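Local coordinates for protein glycerol-3-phosphate dehydrogenase [NAD(+)] (Dunaliella salina, PDB 6IUY) that probably interconverts dihydroxyacetone phosphate and sn-glycerol 3-phosphate with NAD as cofactor, and carries a second, phosphatase-like domain thought to take the product on to glycerol, at residues Gly265-Thr270 with Ile348-His353; Met296-Glu301 with Asn307-Ile312; Ala375-Lys380 with Gln390-Met395. All coordinates share one frame; numbering follows the deposited sequence.

Contact 1 (Gly265-Thr270 with Ile348-His353); sequences GAWACT and IFCAPH. With NAD (nicotinamide-adenine-dinucleotide), chain C.
Cys350 turns its sulfur toward the first turn of the helix that starts at Ala266. Its SG stands anti to the backbone N (chi1 -165°). This brings SG to 3.5 Å from Trp267 CD1. The sulfur-aromatic contact is oblique: SG lies 4.3 Å from the centroid of the Trp267 five-membered ring, 52° off its normal. The methyl of Ala268 rests on the cysteine too, its CB 3.9 Å from Cys350 SG and 3.5 Å from Cys350 O. One face of the Trp267 ring lies against the nicotinamide of NAD. There NAD C5N sits 3.5 Å above the indole plane, offset toward the rim.

The backbone grips the diphosphate. Ala266 N donates to NAD O1A at 3.0 Å, nearly straight. Trp267 N reaches NAD O1N, and Ala268 N reaches NAD O2N. A water accepts from Gly265 N, lies 2.7 Å from Cys350 O and also reaches NAD O2N, so it ties both segments to the diphosphate. Gly265 is the N-cap, and a CB there would collide with the diphosphate. This glycine-rich turn between strand 257-262 and helix 266-282, beside the end of strand 346-349, fits a Rossmann dinucleotide-binding fold (GxGxxA type).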
# COMPACT_ATOMS: atom_id res chain seq x y z
N GLY A 265 7.76 18.56 22.65
CA GLY A 265 6.64 17.79 23.13
C GLY A 265 7.01 16.32 23.24
O GLY A 265 8.19 15.95 23.25
N ALA A 266 5.98 15.49 23.31
CA ALA A 266 6.16 14.07 23.51
C ALA A 266 7.06 13.47 22.43
O ALA A 266 8.03 12.81 22.73
CB ALA A 266 4.79 13.35 23.54
N TRP A 267 6.72 13.73 21.17
CA TRP A 267 7.44 13.16 20.03
C TRP A 267 8.74 13.93 19.79
O TRP A 267 9.79 13.35 19.45
CB TRP A 267 6.53 13.19 18.78
CG TRP A 267 7.14 12.62 17.49
CD1 TRP A 267 7.10 13.21 16.25
CD2 TRP A 267 7.84 11.38 17.32
NE1 TRP A 267 7.72 12.40 15.32
CE2 TRP A 267 8.18 11.28 15.95
CE3 TRP A 267 8.20 10.35 18.18
CZ2 TRP A 267 8.90 10.19 15.44
CZ3 TRP A 267 8.89 9.26 17.67
CH2 TRP A 267 9.23 9.20 16.31
N ALA A 268 8.69 15.24 19.97
CA ALA A 268 9.92 16.03 19.87
C ALA A 268 10.97 15.46 20.82
O ALA A 268 12.09 15.18 20.38
CB ALA A 268 9.65 17.48 20.16
N CYS A 269 10.61 15.22 22.08
CA CYS A 269 11.58 14.70 23.05
C CYS A 269 12.03 13.26 22.76
O CYS A 269 13.19 12.92 23.03
CB CYS A 269 11.04 14.75 24.48
SG CYS A 269 10.83 16.44 25.14
N THR A 270 11.15 12.39 22.26
CA THR A 270 11.65 11.03 22.09
C THR A 270 12.48 11.07 20.82
O THR A 270 13.48 10.39 20.72
CB THR A 270 10.55 9.91 22.08
OG1 THR A 270 10.50 9.25 20.80
CG2 THR A 270 9.19 10.40 22.52
N ILE A 348 15.66 20.32 12.98
CA ILE A 348 14.53 19.42 13.06
C ILE A 348 13.30 20.21 13.52
O ILE A 348 13.29 20.80 14.60
CB ILE A 348 14.83 18.24 14.02
CG1 ILE A 348 16.08 17.51 13.56
CG2 ILE A 348 13.68 17.25 14.05
CD1 ILE A 348 16.68 16.60 14.59
N PHE A 349 12.27 20.24 12.70
CA PHE A 349 11.04 20.90 13.09
C PHE A 349 10.04 19.85 13.60
O PHE A 349 9.65 18.95 12.85
CB PHE A 349 10.47 21.72 11.94
CG PHE A 349 11.28 22.96 11.62
CD1 PHE A 349 11.08 24.13 12.35
CD2 PHE A 349 12.23 22.96 10.62
CE1 PHE A 349 11.84 25.29 12.08
CE2 PHE A 349 12.98 24.11 10.33
CZ PHE A 349 12.78 25.27 11.07
N CYS A 350 9.66 19.95 14.88
CA CYS A 350 8.73 19.01 15.53
C CYS A 350 7.88 19.70 16.59
O CYS A 350 8.07 19.50 17.78
CB CYS A 350 9.48 17.84 16.15
SG CYS A 350 8.40 16.44 16.59
N ALA A 351 6.94 20.53 16.16
CA ALA A 351 6.06 21.22 17.10
C ALA A 351 4.64 21.04 16.60
O ALA A 351 4.46 20.90 15.40
CB ALA A 351 6.42 22.71 17.19
N PRO A 352 3.64 21.05 17.50
CA PRO A 352 2.24 20.94 17.06
C PRO A 352 1.96 21.92 15.94
O PRO A 352 2.38 23.08 16.03
CB PRO A 352 1.43 21.30 18.31
CG PRO A 352 2.32 20.90 19.43
CD PRO A 352 3.73 21.23 18.96
N HIS A 353 1.29 21.47 14.88
CA HIS A 353 1.36 22.22 13.63
C HIS A 353 0.69 23.60 13.64
O HIS A 353 0.99 24.43 12.79
CB HIS A 353 0.79 21.40 12.49
CG HIS A 353 -0.70 21.37 12.46
ND1 HIS A 353 -1.45 20.44 13.16
CD2 HIS A 353 -1.59 22.12 11.78
CE1 HIS A 353 -2.73 20.64 12.91
NE2 HIS A 353 -2.85 21.66 12.08
PA NAD C . 2.72 17.58 21.98
O1A NAD C . 3.32 16.78 23.06
O2A NAD C . 1.43 17.00 21.41
O5B NAD C . 2.37 19.08 22.50
C5B NAD C . 3.07 19.64 23.63
C4B NAD C . 3.91 20.85 23.16
O4B NAD C . 3.12 21.82 22.80
C3B NAD C . 4.69 21.42 24.36
O3B NAD C . 6.00 21.09 24.32
C2B NAD C . 4.52 22.94 24.23
O2B NAD C . 5.86 23.59 24.42
C1B NAD C . 4.05 23.11 23.05
N9A NAD C . 3.29 24.29 23.01
C8A NAD C . 2.19 24.62 23.72
N7A NAD C . 1.82 25.86 23.34
C5A NAD C . 2.69 26.31 22.41
C6A NAD C . 2.79 27.50 21.71
N6A NAD C . 1.93 28.62 21.82
N1A NAD C . 3.77 27.67 20.81
C2A NAD C . 4.68 26.67 20.60
N3A NAD C . 4.59 25.51 21.29
C4A NAD C . 3.60 25.34 22.19
O3 NAD C . 3.82 17.70 20.81
PN NAD C . 4.52 16.51 20.01
O1N NAD C . 4.16 15.16 20.60
O2N NAD C . 6.02 16.67 20.00
O5D NAD C . 3.92 16.53 18.54
C5D NAD C . 4.23 17.57 17.64
C4D NAD C . 4.07 17.01 16.22
O4D NAD C . 4.52 15.77 16.17
C3D NAD C . 2.59 16.94 15.89
O3D NAD C . 2.40 17.46 14.67
C2D NAD C . 2.25 15.42 15.91
O2D NAD C . 1.08 15.23 15.01
C1D NAD C . 3.35 14.86 15.51
N1N NAD C . 3.55 13.49 15.96
C2N NAD C . 3.28 13.09 17.25
C3N NAD C . 3.49 11.76 17.63
C7N NAD C . 3.14 11.35 19.07
O7N NAD C . 3.04 10.17 19.37
N7N NAD C . 2.97 12.38 20.06
C4N NAD C . 3.97 10.84 16.73
C5N NAD C . 4.27 11.24 15.44
C6N NAD C . 4.07 12.57 15.07
O HOH W 1 6.55 19.26 19.97

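Contact 2 (Met296-Glu301 with Asn307-Ile312); sequences MWVHEE and NLIEYI. With NAD (nicotinamide-adenine-dinucleotide), chain C.
Val298 is the centre of an apolar contact with three residues of helix 307-315. Its CG2 meets Ile312 CD1 tip to tip at 4.0 Å. Its CG1, anti to the backbone N (chi1 -174°), lies 4.0 Å from Leu308 CD2. Ile309 runs antiparallel alongside the valine, its CG1 4.1 Å from Val298 CB. Met296 adds a fourth pair. Its chain bends at chi3 (74°), and the methyl CE comes to 4.1 Å from Ile312 CG2, the two side chains crossing at about a right angle. Ala333 of strand 331-334 also touches Val298 and Ile312.

His299 makes the main aromatic contact with the cofactor. Its ring lies flat against the adenine, with NAD C6A 3.5 Å above its plane and over its centre. His299 CB also approaches the ribose, 3.4 Å from NAD O2B. Trp297 only grazes the adenine obliquely and packs on helix 337-342. An alanine in place of His299 would remove the imidazole, and the adenine would probably lose the flat surface that fixes its tilt.

Polar groups gather at the far end of 296-301. Glu301 OE2 is hydrogen-bonded to Tyr321 OH, and Glu300 makes a long, weak ion pair with Arg306.

The contact joins strand 293-297 to helix 307-315 in the beta-alpha-beta unit completed by strand 331-334. No hydrogen bond or salt bridge links the two segments, so hydrocarbon packing holds this seam. Met296 and Val298 turn to the helix, whereas His299 turns away from it to the adenine.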
# COMPACT_ATOMS: atom_id res chain seq x y z
N MET A 296 17.73 21.85 22.15
CA MET A 296 16.29 21.72 21.99
C MET A 296 15.60 22.99 22.45
O MET A 296 15.68 23.35 23.62
CB MET A 296 15.77 20.51 22.78
CG MET A 296 14.26 20.49 23.00
SD MET A 296 13.65 18.88 23.55
CE MET A 296 14.21 18.81 25.27
N TRP A 297 14.92 23.67 21.53
CA TRP A 297 14.04 24.78 21.92
C TRP A 297 12.81 24.28 22.63
O TRP A 297 12.04 23.43 22.11
CB TRP A 297 13.62 25.59 20.71
CG TRP A 297 12.64 26.70 21.05
CD1 TRP A 297 12.88 27.81 21.80
CD2 TRP A 297 11.27 26.81 20.61
NE1 TRP A 297 11.75 28.61 21.86
CE2 TRP A 297 10.75 28.01 21.14
CE3 TRP A 297 10.44 26.00 19.81
CZ2 TRP A 297 9.44 28.43 20.90
CZ3 TRP A 297 9.14 26.42 19.58
CH2 TRP A 297 8.65 27.62 20.12
N VAL A 298 12.62 24.80 23.84
CA VAL A 298 11.47 24.49 24.69
C VAL A 298 10.63 25.73 24.87
O VAL A 298 11.03 26.65 25.59
CB VAL A 298 11.90 23.98 26.07
CG1 VAL A 298 10.68 23.54 26.88
CG2 VAL A 298 12.91 22.85 25.94
N HIS A 299 9.46 25.78 24.24
CA HIS A 299 8.53 26.89 24.43
C HIS A 299 8.26 27.10 25.91
O HIS A 299 7.99 26.14 26.64
CB HIS A 299 7.22 26.62 23.70
CG HIS A 299 6.19 27.67 23.93
ND1 HIS A 299 5.09 27.48 24.75
CD2 HIS A 299 6.07 28.92 23.44
CE1 HIS A 299 4.34 28.57 24.75
NE2 HIS A 299 4.91 29.46 23.96
N GLU A 300 8.34 28.35 26.37
CA GLU A 300 8.10 28.64 27.78
C GLU A 300 6.62 28.76 28.03
O GLU A 300 5.93 29.50 27.35
CB GLU A 300 8.80 29.93 28.21
CG GLU A 300 8.66 30.22 29.68
CD GLU A 300 9.43 31.48 30.11
OE1 GLU A 300 8.78 32.53 30.29
OE2 GLU A 300 10.66 31.42 30.28
N GLU A 301 6.12 28.03 29.02
CA GLU A 301 4.70 28.12 29.35
C GLU A 301 4.56 28.85 30.68
O GLU A 301 5.41 28.70 31.56
CB GLU A 301 4.07 26.72 29.41
CG GLU A 301 4.20 25.98 28.10
CD GLU A 301 3.63 24.56 28.14
OE1 GLU A 301 2.40 24.39 28.01
OE2 GLU A 301 4.43 23.63 28.29
N ASN A 307 11.61 27.27 35.03
CA ASN A 307 11.95 26.09 35.80
C ASN A 307 11.95 24.79 34.97
O ASN A 307 12.69 23.85 35.25
CB ASN A 307 10.97 25.99 36.97
CG ASN A 307 11.04 27.21 37.89
OD1 ASN A 307 11.86 27.23 38.80
ND2 ASN A 307 10.20 28.22 37.65
N LEU A 308 11.15 24.77 33.92
CA LEU A 308 11.07 23.60 33.04
C LEU A 308 12.39 23.35 32.35
O LEU A 308 12.93 22.23 32.38
CB LEU A 308 9.99 23.78 31.99
CG LEU A 308 9.75 22.64 31.00
CD1 LEU A 308 9.56 21.33 31.75
CD2 LEU A 308 8.52 22.97 30.17
N ILE A 309 12.89 24.41 31.71
CA ILE A 309 14.14 24.39 30.97
C ILE A 309 15.26 23.93 31.90
O ILE A 309 16.03 23.04 31.55
CB ILE A 309 14.44 25.78 30.38
CG1 ILE A 309 13.51 26.07 29.20
CG2 ILE A 309 15.89 25.91 29.96
CD1 ILE A 309 12.07 26.42 29.59
N GLU A 310 15.30 24.50 33.11
CA GLU A 310 16.34 24.18 34.09
C GLU A 310 16.23 22.75 34.58
O GLU A 310 17.23 22.11 34.91
CB GLU A 310 16.27 25.15 35.27
CG GLU A 310 16.40 26.64 34.85
CD GLU A 310 16.21 27.63 36.01
OE1 GLU A 310 16.06 27.20 37.17
OE2 GLU A 310 16.22 28.86 35.76
N TYR A 311 15.02 22.23 34.64
CA TYR A 311 14.83 20.85 35.07
C TYR A 311 15.38 19.94 33.97
O TYR A 311 16.11 18.98 34.23
CB TYR A 311 13.35 20.57 35.37
CG TYR A 311 13.08 19.15 35.87
CD1 TYR A 311 12.88 18.88 37.23
CD2 TYR A 311 13.03 18.09 34.98
CE1 TYR A 311 12.64 17.59 37.68
CE2 TYR A 311 12.80 16.81 35.42
CZ TYR A 311 12.61 16.56 36.76
OH TYR A 311 12.36 15.26 37.16
N ILE A 312 15.07 20.28 32.72
CA ILE A 312 15.52 19.45 31.60
C ILE A 312 17.03 19.39 31.54
O ILE A 312 17.59 18.31 31.38
CB ILE A 312 14.97 19.97 30.27
CG1 ILE A 312 13.45 19.76 30.24
CG2 ILE A 312 15.63 19.26 29.11
CD1 ILE A 312 12.74 20.54 29.17
PA NAD C . 2.72 17.58 21.98
O1A NAD C . 3.32 16.78 23.06
O2A NAD C . 1.43 17.00 21.41
O5B NAD C . 2.37 19.08 22.50
C5B NAD C . 3.07 19.64 23.63
C4B NAD C . 3.91 20.85 23.16
O4B NAD C . 3.12 21.82 22.80
C3B NAD C . 4.69 21.42 24.36
O3B NAD C . 6.00 21.09 24.32
C2B NAD C . 4.52 22.94 24.23
O2B NAD C . 5.86 23.59 24.42
C1B NAD C . 4.05 23.11 23.05
N9A NAD C . 3.29 24.29 23.01
C8A NAD C . 2.19 24.62 23.72
N7A NAD C . 1.82 25.86 23.34
C5A NAD C . 2.69 26.31 22.41
C6A NAD C . 2.79 27.50 21.71
N6A NAD C . 1.93 28.62 21.82
N1A NAD C . 3.77 27.67 20.81
C2A NAD C . 4.68 26.67 20.60
N3A NAD C . 4.59 25.51 21.29
C4A NAD C . 3.60 25.34 22.19
O3 NAD C . 3.82 17.70 20.81
PN NAD C . 4.52 16.51 20.01
O1N NAD C . 4.16 15.16 20.60
O2N NAD C . 6.02 16.67 20.00
O5D NAD C . 3.92 16.53 18.54
C5D NAD C . 4.23 17.57 17.64
C4D NAD C . 4.07 17.01 16.22
O4D NAD C . 4.52 15.77 16.17
C3D NAD C . 2.59 16.94 15.89
O3D NAD C . 2.40 17.46 14.67
C2D NAD C . 2.25 15.42 15.91
O2D NAD C . 1.08 15.23 15.01
C1D NAD C . 3.35 14.86 15.51
N1N NAD C . 3.55 13.49 15.96
C2N NAD C . 3.28 13.09 17.25
C3N NAD C . 3.49 11.76 17.63
C7N NAD C . 3.14 11.35 19.07
O7N NAD C . 3.04 10.17 19.37
N7N NAD C . 2.97 12.38 20.06
C4N NAD C . 3.97 10.84 16.73
C5N NAD C . 4.27 11.24 15.44
C6N NAD C . 4.07 12.57 15.07

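Contact 3 (Ala375-Lys380 with Gln390-Met395); sequences AISLTK and QLISQM. With NAD (nicotinamide-adenine-dinucleotide), chain C; 13P (1,3-dihydroxyacetonephosphate), chain D.
Ile392 packs its two branches against two hydroxyl-bearing residues, and this is the tight part of the contact. Its CG2 branch rests on Ser377, at 3.4 Å from Ser377 OG. Its CG1 branch lies across Thr379, with CG1 3.5 Å from Thr379 CG2, and the two side chains meet at about a right angle. The threonine torsion (chi1 -67°) sets CG2 anti to the backbone N, where it touches both the isoleucine and the cofactor ribose. Thr379 OG1 points to another partner, the carbonyl oxygen of Ala351. Ser377 OG accepts a bond from Thr379 N at 3.2 Å, which closes an ST turn and holds the hydroxyl beside Ile392.

The looser part is bridged by water. One molecule accepts from Ile392 N at 2.9 Å and gives a weak bond to Thr379 O. No direct hydrogen bond crosses between the segments. Further along 390-395, Gln394 is exposed on the solvent side and folds back on its own segment. Its OE1 accepts a hydrogen bond from Leu391 N at 2.8 Å, in the carbonyl plane and on a lone pair.

On the face turned away from Ile392, Lys380 reaches the ligands. Lys380 N bonds to NAD O3D at 3.0 Å. The extended Lys380 side chain carries NZ to 3.1 Å from O3 of dihydroxyacetone phosphate (13P), with Asp519 in a salt bridge to the same nitrogen.

Ser377 ends strand 374-377, between strands 346-349 and 404-408. Ile392 lies at the start of helix 392-400, which follows the short antiparallel hairpin of strands 382-385 and 388-391. Helix 454-477 touches Leu391, Ile392 and Ser393, while helix 356-366 reaches Thr379 and Met395.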
# COMPACT_ATOMS: atom_id res chain seq x y z
N ALA A 375 17.00 21.18 6.69
CA ALA A 375 15.84 21.07 7.58
C ALA A 375 15.14 19.72 7.41
O ALA A 375 15.16 19.13 6.32
CB ALA A 375 14.87 22.20 7.32
N ILE A 376 14.52 19.23 8.48
CA ILE A 376 13.57 18.13 8.36
C ILE A 376 12.39 18.39 9.27
O ILE A 376 12.54 18.96 10.35
CB ILE A 376 14.20 16.77 8.69
CG1 ILE A 376 13.23 15.63 8.36
CG2 ILE A 376 14.65 16.74 10.15
CD1 ILE A 376 13.89 14.22 8.34
N SER A 377 11.22 17.98 8.83
CA SER A 377 9.99 18.17 9.59
C SER A 377 9.42 16.83 10.04
O SER A 377 9.36 15.87 9.25
CB SER A 377 8.97 18.93 8.75
OG SER A 377 7.73 19.00 9.42
N LEU A 378 9.05 16.75 11.30
CA LEU A 378 8.41 15.58 11.87
C LEU A 378 6.92 15.87 12.10
O LEU A 378 6.19 15.03 12.63
CB LEU A 378 9.08 15.20 13.19
CG LEU A 378 10.30 14.29 13.15
CD1 LEU A 378 11.37 14.83 12.18
CD2 LEU A 378 10.87 14.13 14.54
N THR A 379 6.49 17.04 11.67
CA THR A 379 5.19 17.59 12.06
C THR A 379 4.02 17.22 11.14
O THR A 379 4.17 17.18 9.91
CB THR A 379 5.30 19.13 12.15
OG1 THR A 379 6.18 19.47 13.23
CG2 THR A 379 3.92 19.78 12.39
N LYS A 380 2.86 16.97 11.73
CA LYS A 380 1.69 16.54 10.97
C LYS A 380 0.57 17.56 11.14
O LYS A 380 0.25 18.00 12.26
CB LYS A 380 1.25 15.14 11.43
CG LYS A 380 2.27 14.07 11.07
CD LYS A 380 2.03 12.73 11.76
CE LYS A 380 3.20 11.80 11.47
NZ LYS A 380 3.13 10.47 12.17
N GLN A 390 -0.91 23.69 2.39
CA GLN A 390 0.52 23.92 2.57
C GLN A 390 0.99 23.03 3.71
O GLN A 390 0.63 23.27 4.86
CB GLN A 390 0.81 25.40 2.85
CG GLN A 390 2.25 25.69 3.26
CD GLN A 390 2.51 27.17 3.55
OE1 GLN A 390 1.99 27.73 4.51
NE2 GLN A 390 3.32 27.80 2.71
N LEU A 391 1.78 22.00 3.41
CA LEU A 391 2.27 21.12 4.46
C LEU A 391 3.49 21.77 5.13
O LEU A 391 4.05 22.74 4.61
CB LEU A 391 2.63 19.74 3.92
CG LEU A 391 1.47 19.09 3.15
CD1 LEU A 391 1.82 17.70 2.62
CD2 LEU A 391 0.25 19.06 4.05
N ILE A 392 3.92 21.24 6.26
CA ILE A 392 4.97 21.93 6.98
C ILE A 392 6.24 22.06 6.14
O ILE A 392 6.90 23.11 6.16
CB ILE A 392 5.31 21.23 8.29
CG1 ILE A 392 4.03 21.03 9.10
CG2 ILE A 392 6.34 22.08 9.08
CD1 ILE A 392 3.12 22.26 9.07
N SER A 393 6.58 21.03 5.37
CA SER A 393 7.81 21.07 4.60
C SER A 393 7.72 22.15 3.51
O SER A 393 8.72 22.78 3.18
CB SER A 393 8.14 19.71 4.00
OG SER A 393 7.54 19.58 2.72
N GLN A 394 6.53 22.38 2.98
CA GLN A 394 6.38 23.43 1.98
C GLN A 394 6.44 24.79 2.66
O GLN A 394 6.85 25.77 2.06
CB GLN A 394 5.07 23.29 1.19
CG GLN A 394 4.82 21.90 0.59
CD GLN A 394 3.43 21.79 -0.03
OE1 GLN A 394 2.42 21.95 0.65
NE2 GLN A 394 3.39 21.56 -1.33
N MET A 395 6.01 24.83 3.92
CA MET A 395 6.00 26.06 4.68
C MET A 395 7.42 26.50 5.00
O MET A 395 7.75 27.68 4.92
CB MET A 395 5.20 25.88 5.97
CG MET A 395 5.23 27.09 6.88
SD MET A 395 4.48 26.72 8.48
CE MET A 395 2.78 26.43 8.00
PA NAD C . 2.72 17.58 21.98
O1A NAD C . 3.32 16.78 23.06
O2A NAD C . 1.43 17.00 21.41
O5B NAD C . 2.37 19.08 22.50
C5B NAD C . 3.07 19.64 23.63
C4B NAD C . 3.91 20.85 23.16
O4B NAD C . 3.12 21.82 22.80
C3B NAD C . 4.69 21.42 24.36
O3B NAD C . 6.00 21.09 24.32
C2B NAD C . 4.52 22.94 24.23
O2B NAD C . 5.86 23.59 24.42
C1B NAD C . 4.05 23.11 23.05
N9A NAD C . 3.29 24.29 23.01
C8A NAD C . 2.19 24.62 23.72
N7A NAD C . 1.82 25.86 23.34
C5A NAD C . 2.69 26.31 22.41
C6A NAD C . 2.79 27.50 21.71
N6A NAD C . 1.93 28.62 21.82
N1A NAD C . 3.77 27.67 20.81
C2A NAD C . 4.68 26.67 20.60
N3A NAD C . 4.59 25.51 21.29
C4A NAD C . 3.60 25.34 22.19
O3 NAD C . 3.82 17.70 20.81
PN NAD C . 4.52 16.51 20.01
O1N NAD C . 4.16 15.16 20.60
O2N NAD C . 6.02 16.67 20.00
O5D NAD C . 3.92 16.53 18.54
C5D NAD C . 4.23 17.57 17.64
C4D NAD C . 4.07 17.01 16.22
O4D NAD C . 4.52 15.77 16.17
C3D NAD C . 2.59 16.94 15.89
O3D NAD C . 2.40 17.46 14.67
C2D NAD C . 2.25 15.42 15.91
O2D NAD C . 1.08 15.23 15.01
C1D NAD C . 3.35 14.86 15.51
N1N NAD C . 3.55 13.49 15.96
C2N NAD C . 3.28 13.09 17.25
C3N NAD C . 3.49 11.76 17.63
C7N NAD C . 3.14 11.35 19.07
O7N NAD C . 3.04 10.17 19.37
N7N NAD C . 2.97 12.38 20.06
C4N NAD C . 3.97 10.84 16.73
C5N NAD C . 4.27 11.24 15.44
C6N NAD C . 4.07 12.57 15.07
P 13P D . -1.96 10.87 17.55
O1P 13P D . -1.47 10.10 16.35
O2P 13P D . -1.35 10.22 18.76
O3P 13P D . -3.46 10.78 17.57
O1 13P D . -1.57 12.42 17.59
C1 13P D . -1.00 13.10 16.49
C2 13P D . 0.14 12.25 16.04
O2 13P D . 0.75 11.58 16.85
C3 13P D . 0.53 12.19 14.59
O3 13P D . 0.88 10.86 14.27
O HOH W 2 2.75 18.78 7.32

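Overall arrangement
All three contacts belong to the NAD-binding part and reach one mixed sheet. Contact 2 lies in the chain between the two segments of contact 1; contact 3 follows both. Centres lie about 13 Å apart for contacts 1 and 2, about 12 Å for 1 and 3 and about 23 Å for 2 and 3, whose nearest atoms are about 10 Å apart. Neighbouring strands 346-349 and 374-377 join contacts 1 and 3; Cys269 and Met296 pack between contacts 1 and 2. NAD runs along the row: adenine at contact 2, diphosphate and nicotinamide at contact 1, nicotinamide ribose and dihydroxyacetone phosphate at contact 3. Strand ends of one sheet thus line the cofactor and substrate site.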